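Local atomic coordinates of NADP-dependent 2-hydroxyacid dehydrogenase (Rhizobium etli, PDB entry 4XCV), a protein that probably catalyses the NADPH-dependent interconversion of 2-oxoacids and D-2-hydroxyacids, binding the dinucleotide in a Rossmann-type domain. Residues Met109-His114 against Thr194-Gly199; Val143-Leu148 against Asp154-Leu159. All blocks are in the same frame, centred on the assembly; numbering follows the deposited sequence.

Contact 1 of 2, residues Met109-His114 against Thr194-Gly199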
ATOM      1  N   MET A 109      -1.360  -0.915   3.251  1.00  8.09           N
ATOM      2  CA  MET A 109      -2.152   0.179   2.695  1.00  8.43           C
ATOM      3  C   MET A 109      -2.369   1.267   3.719  1.00  8.41           C
ATOM      4  O   MET A 109      -2.209   2.438   3.392  1.00  8.79           O
ATOM      5  CB  MET A 109      -3.510  -0.360   2.208  1.00  9.23           C
ATOM      6  CG  MET A 109      -4.328   0.675   1.453  1.00 10.52           C
ATOM      7  SD  MET A 109      -5.913  -0.008   0.930  1.00 12.45           S
ATOM      8  CE  MET A 109      -6.671  -0.203   2.497  1.00 14.54           C
ATOM      9  N   GLN A 110      -2.714   0.904   4.949  1.00  8.16           N
ATOM     10  CA  GLN A 110      -2.946   1.915   5.966  1.00  8.45           C
ATOM     11  C   GLN A 110      -1.691   2.674   6.283  1.00  8.58           C
ATOM     12  O   GLN A 110      -1.687   3.895   6.399  1.00  8.26           O
ATOM     13  CB  GLN A 110      -3.510   1.302   7.242  1.00  9.22           C
ATOM     14  CG  GLN A 110      -4.883   0.636   7.039  1.00 10.15           C
ATOM     15  CD  GLN A 110      -6.008   1.573   6.690  1.00 11.23           C
ATOM     16  OE1 GLN A 110      -5.993   2.759   6.897  1.00 10.91           O
ATOM     17  NE2 GLN A 110      -7.046   0.984   6.023  1.00 14.03           N
ATOM     18  N   CYS A 111      -0.569   1.982   6.425  1.00  8.18           N
ATOM     19  CA  CYS A 111       0.699   2.685   6.677  1.00  8.86           C
ATOM     20  C   CYS A 111       1.069   3.616   5.553  1.00  8.62           C
ATOM     21  O   CYS A 111       1.527   4.736   5.811  1.00  9.24           O
ATOM     22  CB  CYS A 111       1.842   1.674   6.932  1.00  8.90           C
ATOM     23  SG  CYS A 111       1.708   0.788   8.510  1.00  9.85           S
ATOM     24  N   LEU A 112       0.861   3.180   4.310  1.00  8.57           N
ATOM     25  CA  LEU A 112       1.126   4.064   3.171  1.00  8.62           C
ATOM     26  C   LEU A 112       0.180   5.264   3.132  1.00  8.94           C
ATOM     27  O   LEU A 112       0.619   6.392   2.852  1.00  9.07           O
ATOM     28  CB  LEU A 112       1.110   3.291   1.851  1.00  8.79           C
ATOM     29  CG  LEU A 112       2.204   2.274   1.641  1.00  9.00           C
ATOM     30  CD1 LEU A 112       1.907   1.406   0.416  1.00  9.33           C
ATOM     31  CD2 LEU A 112       3.560   2.950   1.457  1.00  9.68           C
ATOM     32  N   MET A 113      -1.098   5.060   3.442  1.00  8.57           N
ATOM     33  CA  MET A 113      -2.036   6.178   3.411  1.00  9.24           C
ATOM     34  C   MET A 113      -1.663   7.221   4.456  1.00  9.50           C
ATOM     35  O   MET A 113      -1.821   8.430   4.230  1.00 10.59           O
ATOM     36  CB  MET A 113      -3.489   5.692   3.577  1.00  9.50           C
ATOM     37  CG  MET A 113      -4.006   4.991   2.341  1.00 10.19           C
ATOM     38  SD  MET A 113      -5.761   4.629   2.324  1.00 11.30           S
ATOM     39  CE  MET A 113      -5.931   3.729   3.860  1.00 11.31           C
ATOM     40  N   HIS A 114      -1.173   6.804   5.599  1.00  9.00           N
ATOM     41  CA  HIS A 114      -0.688   7.755   6.606  1.00  9.69           C
ATOM     42  C   HIS A 114       0.633   8.380   6.188  1.00  9.88           C
ATOM     43  O   HIS A 114       0.806   9.610   6.336  1.00 11.56           O
ATOM     44  CB  HIS A 114      -0.570   7.093   7.963  1.00 10.05           C
ATOM     45  CG  HIS A 114      -1.898   6.926   8.601  1.00 10.02           C
ATOM     46  ND1 HIS A 114      -2.608   7.991   9.112  1.00 10.62           N
ATOM     47  CD2 HIS A 114      -2.674   5.838   8.728  1.00  9.68           C
ATOM     48  CE1 HIS A 114      -3.765   7.532   9.569  1.00 10.89           C
ATOM     49  NE2 HIS A 114      -3.826   6.234   9.355  1.00 10.40           N
ATOM     50  N   THR A 194       8.659   4.521  18.040  1.00 13.57           N
ATOM     51  CA  THR A 194       7.606   4.198  17.068  1.00 12.68           C
ATOM     52  C   THR A 194       6.862   5.453  16.575  1.00 12.38           C
ATOM     53  O   THR A 194       6.338   6.208  17.379  1.00 13.22           O
ATOM     54  CB  THR A 194       6.614   3.203  17.676  1.00 12.37           C
ATOM     55  OG1 THR A 194       7.301   1.993  17.972  1.00 12.92           O
ATOM     56  CG2 THR A 194       5.500   2.895  16.738  1.00 11.96           C
ATOM     57  N   ASP A 195       6.830   5.607  15.257  1.00 11.91           N
ATOM     58  CA  ASP A 195       6.024   6.646  14.579  1.00 12.19           C
ATOM     59  C   ASP A 195       4.613   6.140  14.215  1.00 11.54           C
ATOM     60  O   ASP A 195       3.652   6.886  14.313  1.00 12.21           O
ATOM     61  CB  ASP A 195       6.727   7.112  13.321  1.00 12.60           C
ATOM     62  CG  ASP A 195       8.075   7.719  13.596  1.00 13.65           C
ATOM     63  OD1 ASP A 195       8.171   8.659  14.439  1.00 15.08           O
ATOM     64  OD2 ASP A 195       9.058   7.283  12.936  1.00 13.84           O
ATOM     65  N   ILE A 196       4.535   4.921  13.697  1.00 10.51           N
ATOM     66  CA  ILE A 196       3.244   4.288  13.385  1.00 10.27           C
ATOM     67  C   ILE A 196       3.173   2.977  14.152  1.00  9.99           C
ATOM     68  O   ILE A 196       3.973   2.083  13.929  1.00 10.40           O
ATOM     69  CB  ILE A 196       3.090   4.026  11.852  1.00 10.51           C
ATOM     70  CG1 ILE A 196       3.301   5.288  11.004  1.00 11.32           C
ATOM     71  CG2 ILE A 196       1.757   3.332  11.605  1.00 10.34           C
ATOM     72  CD1 ILE A 196       3.190   4.994   9.516  1.00 11.96           C
ATOM     73  N   LEU A 197       2.231   2.907  15.095  1.00 10.12           N
ATOM     74  CA  LEU A 197       2.029   1.703  15.883  1.00 10.31           C
ATOM     75  C   LEU A 197       1.043   0.819  15.126  1.00  9.95           C
ATOM     76  O   LEU A 197      -0.047   1.294  14.821  1.00 10.16           O
ATOM     77  CB  LEU A 197       1.477   2.067  17.258  0.50 10.64           C
ATOM     78  CG  LEU A 197       1.284   0.937  18.289  0.50 10.69           C
ATOM     79  CD1 LEU A 197       1.014   1.588  19.660  0.50 11.16           C
ATOM     80  CD2 LEU A 197       0.203  -0.094  17.924  0.50 10.45           C
ATOM     81  N   VAL A 198       1.411  -0.435  14.847  1.00  9.52           N
ATOM     82  CA  VAL A 198       0.509  -1.426  14.247  1.00  9.39           C
ATOM     83  C   VAL A 198       0.180  -2.511  15.267  1.00  9.46           C
ATOM     84  O   VAL A 198       1.053  -3.258  15.669  1.00 10.30           O
ATOM     85  CB  VAL A 198       1.122  -2.017  12.958  1.00  9.73           C
ATOM     86  CG1 VAL A 198       0.330  -3.228  12.429  1.00 10.41           C
ATOM     87  CG2 VAL A 198       1.249  -0.938  11.903  1.00  9.91           C
ATOM     88  N   GLY A 199      -1.091  -2.577  15.630  1.00  9.16           N
ATOM     89  CA  GLY A 199      -1.564  -3.560  16.631  1.00  9.10           C
ATOM     90  C   GLY A 199      -2.086  -4.827  16.004  1.00  8.84           C
ATOM     91  O   GLY A 199      -3.109  -4.795  15.304  1.00  8.96           O
TER

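Contact 2 of 2, residues Val143-Leu148 against Asp154-Leu159. With NDP (NADPH dihydro-nicotinamide-adenine-dinucleotide phosphate), chain B.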
ATOM      1  N   VAL A 143       7.778   2.012  11.710  1.00  9.90           N
ATOM      2  CA  VAL A 143       6.569   1.260  12.067  1.00  9.62           C
ATOM      3  C   VAL A 143       6.919   0.254  13.159  1.00  9.65           C
ATOM      4  O   VAL A 143       7.848  -0.560  13.006  1.00 10.21           O
ATOM      5  CB  VAL A 143       5.966   0.527  10.850  1.00  9.62           C
ATOM      6  CG1 VAL A 143       4.667  -0.129  11.274  1.00  9.70           C
ATOM      7  CG2 VAL A 143       5.730   1.483   9.691  1.00 10.06           C
ATOM      8  N   GLY A 144       6.217   0.368  14.298  1.00  9.47           N
ATOM      9  CA  GLY A 144       6.361  -0.549  15.414  1.00  9.55           C
ATOM     10  C   GLY A 144       5.217  -1.529  15.429  1.00  9.46           C
ATOM     11  O   GLY A 144       4.070  -1.133  15.669  1.00 10.14           O
ATOM     12  N   VAL A 145       5.519  -2.804  15.145  1.00  9.31           N
ATOM     13  CA  VAL A 145       4.496  -3.842  15.090  1.00  9.54           C
ATOM     14  C   VAL A 145       4.403  -4.531  16.451  1.00 10.07           C
ATOM     15  O   VAL A 145       5.380  -5.094  16.939  1.00 10.19           O
ATOM     16  CB  VAL A 145       4.786  -4.834  13.960  1.00  9.57           C
ATOM     17  CG1 VAL A 145       3.698  -5.874  13.891  1.00  9.77           C
ATOM     18  CG2 VAL A 145       4.891  -4.080  12.632  1.00  9.77           C
ATOM     19  N   MET A 146       3.216  -4.513  17.030  1.00 10.35           N
ATOM     20  CA  MET A 146       2.934  -5.134  18.327  1.00 10.92           C
ATOM     21  C   MET A 146       2.202  -6.423  18.049  1.00 10.54           C
ATOM     22  O   MET A 146       1.047  -6.450  17.601  1.00 10.82           O
ATOM     23  CB  MET A 146       2.129  -4.220  19.246  1.00 12.57           C
ATOM     24  CG  MET A 146       2.881  -2.926  19.503  1.00 13.44           C
ATOM     25  SD  MET A 146       2.079  -1.779  20.667  1.00 17.31           S
ATOM     26  CE  MET A 146       2.628  -2.373  22.199  1.00 18.92           C
ATOM     27  N   GLY A 147       2.920  -7.519  18.323  1.00 10.68           N
ATOM     28  CA  GLY A 147       2.437  -8.852  17.954  1.00 10.64           C
ATOM     29  C   GLY A 147       3.255  -9.310  16.765  1.00 10.44           C
ATOM     30  O   GLY A 147       3.220  -8.689  15.691  1.00 10.67           O
ATOM     31  N   LEU A 148       4.021 -10.374  16.962  1.00 10.38           N
ATOM     32  CA  LEU A 148       4.916 -10.907  15.956  1.00 10.24           C
ATOM     33  C   LEU A 148       4.582 -12.364  15.753  1.00 11.01           C
ATOM     34  O   LEU A 148       5.481 -13.236  15.732  1.00 12.47           O
ATOM     35  CB  LEU A 148       6.369 -10.706  16.380  1.00 10.60           C
ATOM     36  CG  LEU A 148       6.800  -9.260  16.465  1.00 10.54           C
ATOM     37  CD1 LEU A 148       8.226  -9.210  16.941  1.00 10.94           C
ATOM     38  CD2 LEU A 148       6.613  -8.484  15.145  1.00 10.71           C
ATOM     39  N   ASP A 154       4.294 -11.511   8.953  1.00 10.33           N
ATOM     40  CA  ASP A 154       4.074 -11.217   7.559  1.00 10.47           C
ATOM     41  C   ASP A 154       4.028  -9.730   7.268  1.00 10.16           C
ATOM     42  O   ASP A 154       4.586  -9.261   6.274  1.00 11.07           O
ATOM     43  CB  ASP A 154       2.804 -11.915   7.069  1.00 10.99           C
ATOM     44  CG  ASP A 154       2.760 -12.019   5.564  1.00 11.84           C
ATOM     45  OD1 ASP A 154       3.597 -12.793   5.014  1.00 15.02           O
ATOM     46  OD2 ASP A 154       1.949 -11.408   4.866  1.00 12.23           O
ATOM     47  N   ALA A 155       3.371  -8.970   8.142  1.00  9.96           N
ATOM     48  CA  ALA A 155       3.318  -7.518   7.995  1.00  9.99           C
ATOM     49  C   ALA A 155       4.684  -6.922   8.051  1.00  9.86           C
ATOM     50  O   ALA A 155       5.026  -6.028   7.254  1.00 10.11           O
ATOM     51  CB  ALA A 155       2.381  -6.931   9.048  1.00 10.33           C
ATOM     52  N   VAL A 156       5.494  -7.333   9.023  1.00  9.57           N
ATOM     53  CA  VAL A 156       6.866  -6.820   9.121  1.00  9.91           C
ATOM     54  C   VAL A 156       7.611  -7.010   7.816  1.00 10.43           C
ATOM     55  O   VAL A 156       8.270  -6.083   7.344  1.00 10.26           O
ATOM     56  CB  VAL A 156       7.614  -7.494  10.282  1.00 10.27           C
ATOM     57  CG1 VAL A 156       9.150  -7.325  10.171  1.00 10.66           C
ATOM     58  CG2 VAL A 156       7.109  -7.012  11.635  1.00 10.47           C
ATOM     59  N   ALA A 157       7.572  -8.215   7.258  1.00 10.20           N
ATOM     60  CA  ALA A 157       8.322  -8.527   6.056  1.00 10.94           C
ATOM     61  C   ALA A 157       7.927  -7.593   4.916  1.00 10.90           C
ATOM     62  O   ALA A 157       8.802  -7.069   4.171  1.00 11.83           O
ATOM     63  CB  ALA A 157       8.155  -9.974   5.663  1.00 11.53           C
ATOM     64  N   LYS A 158       6.628  -7.366   4.757  1.00 10.80           N
ATOM     65  CA  LYS A 158       6.137  -6.580   3.619  1.00 10.74           C
ATOM     66  C   LYS A 158       6.344  -5.086   3.812  1.00 10.38           C
ATOM     67  O   LYS A 158       6.717  -4.382   2.851  1.00 10.71           O
ATOM     68  CB  LYS A 158       4.716  -6.963   3.302  1.00 11.22           C
ATOM     69  CG  LYS A 158       4.714  -8.372   2.689  1.00 12.37           C
ATOM     70  CD  LYS A 158       3.371  -8.991   2.711  1.00 12.85           C
ATOM     71  CE  LYS A 158       3.413 -10.280   1.951  1.00 13.02           C
ATOM     72  NZ  LYS A 158       2.136 -10.989   2.116  1.00 13.52           N
ATOM     73  N   LEU A 159       6.193  -4.622   5.060  1.00  9.73           N
ATOM     74  CA  LEU A 159       6.527  -3.230   5.355  1.00  9.75           C
ATOM     75  C   LEU A 159       8.000  -2.935   5.070  1.00 10.40           C
ATOM     76  O   LEU A 159       8.324  -1.858   4.588  1.00 10.43           O
ATOM     77  CB  LEU A 159       6.198  -2.922   6.826  1.00  9.65           C
ATOM     78  CG  LEU A 159       4.713  -2.828   7.149  1.00  9.43           C
ATOM     79  CD1 LEU A 159       4.522  -2.917   8.656  1.00 10.19           C
ATOM     80  CD2 LEU A 159       4.113  -1.529   6.635  1.00  9.74           C
TER
HETATM   81  PA  NDP B 401      -0.455 -15.257  17.105  1.00 10.13           P
HETATM   82  O1A NDP B 401       0.255 -15.990  16.010  1.00 10.59           O
HETATM   83  O2A NDP B 401      -0.986 -16.004  18.312  1.00 11.81           O
HETATM   84  O5B NDP B 401       0.533 -14.097  17.594  1.00  9.86           O
HETATM   85  C5B NDP B 401       0.179 -13.320  18.744  1.00 10.21           C
HETATM   86  C4B NDP B 401       1.325 -12.373  19.008  1.00  9.66           C
HETATM   87  O4B NDP B 401       0.935 -11.503  20.067  1.00  9.81           O
HETATM   88  C3B NDP B 401       2.580 -13.098  19.435  1.00  9.27           C
HETATM   89  O3B NDP B 401       3.744 -12.441  18.894  1.00  9.61           O
HETATM   90  C2B NDP B 401       2.511 -12.931  20.930  1.00  9.45           C
HETATM   91  O2B NDP B 401       3.793 -12.960  21.615  1.00 10.19           O
HETATM   92  C1B NDP B 401       1.928 -11.524  21.046  1.00  9.23           C
HETATM   93  N9A NDP B 401       1.350 -11.244  22.362  1.00  9.95           N
HETATM   94  C8A NDP B 401       0.323 -11.917  22.918  1.00 10.27           C
HETATM   95  N7A NDP B 401       0.123 -11.450  24.189  1.00 10.85           N
HETATM   96  C5A NDP B 401       1.085 -10.504  24.408  1.00 10.80           C
HETATM   97  C6A NDP B 401       1.444  -9.734  25.514  1.00 11.96           C
HETATM   98  N6A NDP B 401       0.741  -9.774  26.647  1.00 14.36           N
HETATM   99  N1A NDP B 401       2.488  -8.907  25.391  1.00 12.10           N
HETATM  100  C2A NDP B 401       3.185  -8.834  24.236  1.00 11.26           C
HETATM  101  N3A NDP B 401       2.910  -9.553  23.134  1.00 10.68           N
HETATM  102  C4A NDP B 401       1.844 -10.371  23.268  1.00 10.42           C
HETATM  103  O3  NDP B 401      -1.698 -14.433  16.505  1.00 10.10           O
HETATM  104  PN  NDP B 401      -1.949 -13.912  15.004  1.00 10.01           P
HETATM  105  O1N NDP B 401      -0.744 -13.128  14.605  1.00  9.85           O
HETATM  106  O2N NDP B 401      -2.328 -15.006  14.125  1.00 11.10           O
HETATM  107  O5D NDP B 401      -3.224 -13.008  15.216  1.00 10.24           O
HETATM  108  C5D NDP B 401      -3.206 -11.924  16.156  1.00 10.87           C
HETATM  109  C4D NDP B 401      -4.667 -11.540  16.423  1.00 11.16           C
HETATM  110  O4D NDP B 401      -5.222 -10.904  15.280  1.00 10.95           O
HETATM  111  C3D NDP B 401      -5.605 -12.688  16.677  1.00 12.09           C
HETATM  112  O3D NDP B 401      -5.554 -13.115  18.050  1.00 14.52           O
HETATM  113  C2D NDP B 401      -6.967 -12.138  16.288  1.00 12.13           C
HETATM  114  O2D NDP B 401      -7.634 -11.625  17.466  1.00 16.05           O
HETATM  115  C1D NDP B 401      -6.650 -10.967  15.403  1.00 10.88           C
HETATM  116  N1N NDP B 401      -7.177 -11.036  14.037  1.00 10.24           N
HETATM  117  C2N NDP B 401      -7.912  -9.999  13.523  1.00 11.17           C
HETATM  118  C3N NDP B 401      -8.495 -10.079  12.304  1.00 12.05           C
HETATM  119  C7N NDP B 401      -9.235  -8.990  11.722  1.00 14.49           C
HETATM  120  O7N NDP B 401     -10.024  -9.281  10.791  1.00 21.82           O
HETATM  121  N7N NDP B 401      -9.102  -7.730  12.095  1.00 12.74           N
HETATM  122  C4N NDP B 401      -8.280 -11.275  11.461  1.00 11.78           C
HETATM  123  C5N NDP B 401      -7.456 -12.287  12.096  1.00 11.23           C
HETATM  124  C6N NDP B 401      -6.957 -12.206  13.310  1.00 11.02           C
HETATM  125  P2B NDP B 401       4.731 -14.278  21.503  1.00 10.69           P
HETATM  126  O1X NDP B 401       5.809 -14.066  22.516  1.00 12.16           O
HETATM  127  O2X NDP B 401       3.824 -15.456  21.815  1.00 12.34           O
HETATM  128  O3X NDP B 401       5.191 -14.359  20.105  1.00 12.18           O

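Contact 1 of 2, residues Met109-His114 against Thr194-Gly199
Cys-111, on helix 100-116, rests its sulfur against the CG2 methyls of Ile-196 and Val-198 of strand 196-199, packing this helix on one face of the parallel sheet of the Rossmann-type coenzyme domain. Its SG lies beside the backbone N and anti to the carbonyl carbon (chi1 -70°), which aims the thiol off the helix at the strand. There it meets Val-198 CG2 at 3.8 Å and Ile-196 CG2 at 4.0 Å. Alternation along the strand turns these two side chains to the helix, while Leu-197 between them is directed away from it. The two CG2 methyls reach the sulfur by different rotations: that of Ile-196 stands anti to its own backbone N, whereas that of Val-198 stands anti to its carbonyl carbon. Ile-196 CD1 passes 4.1 Å from the carbonyl O of Cys-111. No hydrogen bond crosses; the contact is small, buried and apolar, with Ile-231 of the next strand touching both Cys-111 and Ile-196. His-114, one turn further along, joins the helix to the sheet by its NE2, bonded to Ser-257 OG, and by an edge-to-face stack with Phe-279. The opposite side of the helix meets the second subunit, where Met-113 packs on its own counterpart. Between helix and strand, the CA atoms of Cys-111 and Ile-196 are 7.4 Å apart.

Contact 2 of 2, residues Val143-Leu148 against Asp154-Leu159
Val-145 and Val-156 pack strand 142-146 against helix 150-162, which follows it after a glycine-rich turn, in the Rossmann-type beta-alpha-beta unit that continues into strand 165-169. The axes of strand 143-146 and helix 154-159 run almost antiparallel, at 166°, 9.6 Å apart. The CB of Val-145 is directed at the helix and lies 3.9 Å from Val-156 CG2; of its two methyls CG2, anti to the carbonyl carbon, makes the contact, touching Val-156 CG2 at 3.8 Å and meeting Leu-159 CD1 tip to tip at 4.2 Å. Leu-159 CD1 also reaches Val-143 CG1 (3.8 Å), these two side chains crossing at about a right angle. Toward the turn, Leu-148 brings CD2 to the same Val-156 CG2. Val-166 of the following strand touches Val-145, Val-156 and Leu-159, adding to the apolar layer. Beside helix 100-116 and the second subunit, Lys-158 NZ forms a salt bridge with the syn lone pair of Asp-154 OD2, which also bonds Ser-104 OG. Gly-147 probably opens the GxGxxG-type turn, its CA 3.7 Å from O4B of the adenosine ribose of NADPH. Next to it, Leu-148 N donates to O3B of that ribose (2.8 Å, N-H...O angle 150°).

How the contacts relate
Contacts 1 and 2 share one sheet, in which strands 142-146 and 196-199 are parallel neighbours, and their centres are about 10 Å apart. Gly-144 N probably bonds to Ile-196 O (2.8 Å), and Met-146 N to Val-198 O (2.8 Å). Their side chains also join: Val-143 CG1 lies 3.6 Å from Val-198 CG2, making one apolar layer under helices 100-116 and 150-162, which meet where Leu-159 touches Cys-111. Contact 2 lies within the chain span bracketed by contact 1. It reaches the coenzyme directly through Gly-147 and Leu-148, whereas contact 1 stands back, with about 10 Å between nearest atoms of the Val-198 side chain and NADPH.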